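Uncharacterized protein (Legionella longbeachae NSW150, PDB 4JZA) probably hydrolyses the 3-phosphate of phosphatidylinositol 3-phosphate, acting as a Legionella phosphoinositide phosphatase linked to lipid metabolism at the pathogen-host interface. Local coordinates at residues S376-R381 / A412-L417; D443-A448 / Q463-Y468. All blocks are in the same frame, centred on the assembly; numbering follows the deposited sequence.

Contact 1. Residues S376-R381 / A412-L417; sequences SHIATR and AILQTL
His377 and Ile378, in the loop after strand 365-374, pack on Thr416 and Leu414 of strand 412-416, a parallel strand inside the mixed sheet of this alpha/beta phosphatase fold. A backbone hydrogen bond of His377 with Val551, and a side-chain one between Ser376 OG and Ser552 O, tie the loop to the segment after strand 545-549. The sequence of that segment fits the CX5R phosphatase P-loop, which suggests a place beside the active site. Along His377, CB is 6.4 Å from Thr416 CG2. CG lies anti to the backbone N (chi1 -158°), which sends the ring towards the strand. ND1 is turned back to its own loop and accepts a weak hydrogen bond from Ala379 N at 3.4 Å, while Ala379 CB lies in plane at the ring edge. CE1 packs against Leu444 O of helix 441-454. On the strand side, CD2 is 4.2 Å from Thr416 CG2. NE2, at the tip, comes to 3.9 Å from the same methyl, which meets the ring obliquely; this is van der Waals contact. The Thr416 hydroxyl is directed instead at the side-chain amide of Asn465. One residue along, apolar contact continues from Ile378 CD1 to Leu414 CD1 at 4.2 Å.

Contact 2. Residues D443-A448 / Q463-Y468; sequences DLYKLA and QNNHPY
A beta-alpha-beta crossover joins the neighbouring parallel strands 412-416 and 462-465 through helix 441-454, and this contact is where the helix lies over the second of them, the outermost strand at its end of the sheet. The spacing fits a helix lying on a sheet: CA of Tyr445 is 8.5 Å from CA of Asn465, and CA of Ala448 is 9.3 Å from CA of Gln463. Tyr445 and Ala448, three residues apart on the helix, thus meet Asn465 and Gln463, two apart on the strand. Within the helix, Ala448 N bonds to Leu444 O at 3.0 Å. The small Ala448 side chain faces the strand, and its CB is 5.0 Å from Gln463 NE2. The glutamine crosses the gap with its chain extended beyond CG (chi2 173°), which brings NE2 to 3.8 Å from Ala448 O, too long to count as a hydrogen bond. Its side chain also packs on Arg449 and Val452 of the same helix. With chi1 near 180° (-176°), the Tyr445 ring swings out from the helix towards the strand, and its CE2 corner meets the amide end of Asn465 obliquely. The ring also touches Pro420. With no hydrogen bond or salt bridge across it, the contact implies association through van der Waals packing and loose polar proximity, on a partly exposed flank of the sheet.

In the fold
Contacts 1 and 2 have centres about 7 Å apart and share one beta-alpha-beta unit: contact 1 uses its first strand, contact 2 its helix and second strand. Backbone hydrogen bonding joins the strands, Thr416 N lying 2.8 Å from Asn464 O. The helix also borders the loop of contact 1, where His377 and Ala379 touch Leu444, Ala448 and Leu447. Burial differs: all four touching residues of contact 1 are buried, whereas only Ala448 is among those of contact 2. Accordingly, contact 1 relies on methyl groups and an imidazole, while contact 2, at the sheet's outer strand, sets the amides of the strand against a tyrosine ring, an alanine and a backbone carbonyl of the helix.

Contact 1. Residues S376-R381 / A412-L417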
# COMPACT_ATOMS: atom_id res chain seq x y z
N SER A 376 -1.67 -8.79 9.77
CA SER A 376 -0.39 -8.64 9.11
C SER A 376 0.71 -8.76 10.15
O SER A 376 0.49 -8.50 11.32
CB SER A 376 -0.30 -7.28 8.42
OG SER A 376 -1.25 -7.18 7.39
N HIS A 377 1.88 -9.19 9.72
CA HIS A 377 2.97 -9.46 10.63
C HIS A 377 3.07 -8.32 11.63
O HIS A 377 2.87 -7.23 11.26
CB HIS A 377 4.30 -9.60 9.87
CG HIS A 377 5.33 -10.37 10.63
ND1 HIS A 377 6.22 -9.77 11.48
CD2 HIS A 377 5.57 -11.70 10.72
CE1 HIS A 377 6.99 -10.68 12.04
NE2 HIS A 377 6.62 -11.86 11.58
N ILE A 378 3.36 -8.58 12.89
CA ILE A 378 3.40 -7.51 13.92
C ILE A 378 4.48 -6.45 13.67
O ILE A 378 4.36 -5.31 14.11
CB ILE A 378 3.62 -8.08 15.35
CG1 ILE A 378 4.81 -9.05 15.40
CG2 ILE A 378 2.39 -8.83 15.84
CD1 ILE A 378 5.36 -9.21 16.79
N ALA A 379 5.52 -6.82 12.93
CA ALA A 379 6.60 -5.89 12.62
C ALA A 379 6.34 -5.29 11.27
O ALA A 379 5.67 -5.90 10.41
CB ALA A 379 7.92 -6.61 12.62
N THR A 380 6.85 -4.09 11.04
CA THR A 380 6.51 -3.40 9.78
C THR A 380 7.65 -3.41 8.76
O THR A 380 8.71 -2.88 9.01
CB THR A 380 5.97 -1.99 10.03
OG1 THR A 380 5.90 -1.30 8.80
CG2 THR A 380 6.85 -1.23 11.02
N ARG A 381 7.42 -4.04 7.62
CA ARG A 381 8.34 -3.94 6.48
C ARG A 381 8.54 -2.50 5.96
O ARG A 381 9.52 -2.22 5.30
CB ARG A 381 7.84 -4.82 5.31
CG ARG A 381 6.56 -4.30 4.67
CD ARG A 381 6.17 -5.08 3.42
NE ARG A 381 7.27 -5.11 2.45
CZ ARG A 381 7.49 -6.09 1.55
NH1 ARG A 381 6.71 -7.18 1.45
NH2 ARG A 381 8.56 -5.98 0.76
N ALA A 412 -0.66 -19.15 24.70
CA ALA A 412 -0.84 -18.24 23.58
C ALA A 412 0.20 -18.51 22.57
O ALA A 412 1.39 -18.55 22.89
CB ALA A 412 -0.71 -16.82 24.05
N ILE A 413 -0.22 -18.65 21.32
CA ILE A 413 0.74 -18.89 20.24
C ILE A 413 0.84 -17.70 19.32
O ILE A 413 -0.16 -17.01 19.07
CB ILE A 413 0.38 -20.15 19.46
CG1 ILE A 413 1.54 -20.51 18.53
CG2 ILE A 413 -0.93 -19.99 18.70
CD1 ILE A 413 1.49 -21.96 18.11
N LEU A 414 2.06 -17.42 18.88
CA LEU A 414 2.34 -16.48 17.77
C LEU A 414 2.91 -17.27 16.61
O LEU A 414 4.12 -17.52 16.52
CB LEU A 414 3.34 -15.42 18.20
CG LEU A 414 3.44 -14.10 17.43
CD1 LEU A 414 4.47 -13.16 18.05
CD2 LEU A 414 3.77 -14.38 15.99
N GLN A 415 2.03 -17.71 15.73
CA GLN A 415 2.43 -18.57 14.64
C GLN A 415 2.65 -17.76 13.38
O GLN A 415 1.72 -17.19 12.83
CB GLN A 415 1.36 -19.63 14.39
CG GLN A 415 1.83 -20.80 13.55
CD GLN A 415 0.69 -21.65 13.08
OE1 GLN A 415 -0.24 -21.16 12.45
NE2 GLN A 415 0.74 -22.93 13.39
N THR A 416 3.89 -17.70 12.92
CA THR A 416 4.21 -16.91 11.74
C THR A 416 4.56 -17.80 10.57
O THR A 416 5.29 -18.77 10.70
CB THR A 416 5.37 -15.94 12.00
OG1 THR A 416 6.56 -16.68 12.25
CG2 THR A 416 5.07 -15.06 13.18
N LEU A 417 4.03 -17.44 9.41
CA LEU A 417 4.31 -18.17 8.19
C LEU A 417 5.16 -17.32 7.26
O LEU A 417 4.67 -16.82 6.27
CB LEU A 417 3.00 -18.56 7.52
CG LEU A 417 2.08 -19.38 8.41
CD1 LEU A 417 0.72 -19.61 7.77
CD2 LEU A 417 2.72 -20.70 8.80

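Contact 2. Residues D443-A448 / Q463-Y468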
# COMPACT_ATOMS: atom_id res chain seq x y z
N ASP A 443 14.36 -9.62 8.61
CA ASP A 443 14.17 -8.49 9.53
C ASP A 443 12.90 -8.65 10.33
O ASP A 443 12.90 -8.50 11.54
CB ASP A 443 14.19 -7.14 8.79
CG ASP A 443 15.62 -6.71 8.39
OD1 ASP A 443 16.63 -7.01 9.09
OD2 ASP A 443 15.75 -6.07 7.34
N LEU A 444 11.80 -8.98 9.68
CA LEU A 444 10.54 -9.17 10.42
C LEU A 444 10.65 -10.28 11.48
O LEU A 444 10.20 -10.11 12.59
CB LEU A 444 9.39 -9.51 9.46
CG LEU A 444 9.12 -8.51 8.36
CD1 LEU A 444 7.88 -8.87 7.54
CD2 LEU A 444 8.99 -7.13 8.93
N TYR A 445 11.24 -11.41 11.12
CA TYR A 445 11.47 -12.47 12.07
C TYR A 445 12.14 -11.91 13.31
O TYR A 445 11.60 -12.05 14.40
CB TYR A 445 12.34 -13.54 11.47
CG TYR A 445 12.58 -14.76 12.33
CD1 TYR A 445 12.75 -14.68 13.67
CD2 TYR A 445 12.70 -15.99 11.76
CE1 TYR A 445 12.98 -15.80 14.41
CE2 TYR A 445 12.94 -17.10 12.50
CZ TYR A 445 13.08 -16.98 13.83
OH TYR A 445 13.33 -18.04 14.63
N LYS A 446 13.30 -11.26 13.17
CA LYS A 446 14.03 -10.80 14.36
C LYS A 446 13.23 -9.77 15.14
O LYS A 446 13.24 -9.79 16.38
CB LYS A 446 15.39 -10.22 14.06
CG LYS A 446 16.34 -11.12 13.32
CD LYS A 446 17.44 -10.27 12.70
CE LYS A 446 18.45 -11.13 11.96
NZ LYS A 446 19.26 -10.33 11.00
N LEU A 447 12.53 -8.88 14.44
CA LEU A 447 11.75 -7.85 15.10
C LEU A 447 10.67 -8.44 15.97
O LEU A 447 10.40 -7.90 17.05
CB LEU A 447 11.13 -6.88 14.10
CG LEU A 447 12.21 -5.95 13.57
CD1 LEU A 447 11.79 -5.35 12.23
CD2 LEU A 447 12.61 -4.86 14.57
N ALA A 448 10.10 -9.56 15.55
CA ALA A 448 9.05 -10.22 16.34
C ALA A 448 9.57 -10.98 17.57
O ALA A 448 8.91 -11.00 18.62
CB ALA A 448 8.21 -11.13 15.45
N GLN A 463 6.21 -19.30 20.24
CA GLN A 463 6.54 -18.80 18.93
C GLN A 463 6.87 -19.89 17.96
O GLN A 463 7.84 -20.57 18.13
CB GLN A 463 7.78 -17.91 19.01
CG GLN A 463 7.43 -16.55 19.51
CD GLN A 463 8.63 -15.68 19.77
OE1 GLN A 463 9.23 -15.76 20.84
NE2 GLN A 463 8.95 -14.79 18.81
N ASN A 464 6.11 -20.02 16.88
CA ASN A 464 6.45 -20.99 15.86
C ASN A 464 6.45 -20.31 14.53
O ASN A 464 5.55 -19.59 14.22
CB ASN A 464 5.48 -22.16 15.90
CG ASN A 464 5.50 -22.88 17.25
OD1 ASN A 464 4.99 -22.38 18.26
ND2 ASN A 464 6.11 -24.05 17.28
N ASN A 465 7.52 -20.51 13.77
CA ASN A 465 7.63 -20.02 12.41
C ASN A 465 7.80 -21.15 11.41
O ASN A 465 8.62 -22.03 11.64
CB ASN A 465 8.83 -19.11 12.26
CG ASN A 465 8.89 -18.52 10.90
OD1 ASN A 465 9.78 -18.82 10.11
ND2 ASN A 465 7.88 -17.75 10.57
N HIS A 466 7.08 -21.09 10.29
CA HIS A 466 7.12 -22.13 9.27
C HIS A 466 7.51 -21.60 7.95
O HIS A 466 6.68 -21.06 7.20
CB HIS A 466 5.79 -22.82 9.18
CG HIS A 466 5.43 -23.51 10.45
ND1 HIS A 466 6.15 -24.57 10.94
CD2 HIS A 466 4.48 -23.23 11.36
CE1 HIS A 466 5.62 -24.94 12.08
NE2 HIS A 466 4.61 -24.15 12.36
N PRO A 467 8.80 -21.72 7.65
CA PRO A 467 9.28 -21.23 6.40
C PRO A 467 8.91 -22.24 5.39
O PRO A 467 8.70 -23.38 5.73
CB PRO A 467 10.79 -21.15 6.62
CG PRO A 467 11.09 -22.15 7.68
CD PRO A 467 9.88 -22.18 8.54
N TYR A 468 8.77 -21.82 4.15
CA TYR A 468 8.59 -22.73 3.01
C TYR A 468 8.99 -21.94 1.74
O TYR A 468 8.19 -21.22 1.14
CB TYR A 468 7.17 -23.34 2.93
CG TYR A 468 7.08 -24.37 1.84
CD1 TYR A 468 7.91 -25.47 1.85
CD2 TYR A 468 6.20 -24.22 0.77
CE1 TYR A 468 7.88 -26.41 0.83
CE2 TYR A 468 6.15 -25.16 -0.26
CZ TYR A 468 7.00 -26.25 -0.21
OH TYR A 468 7.02 -27.21 -1.17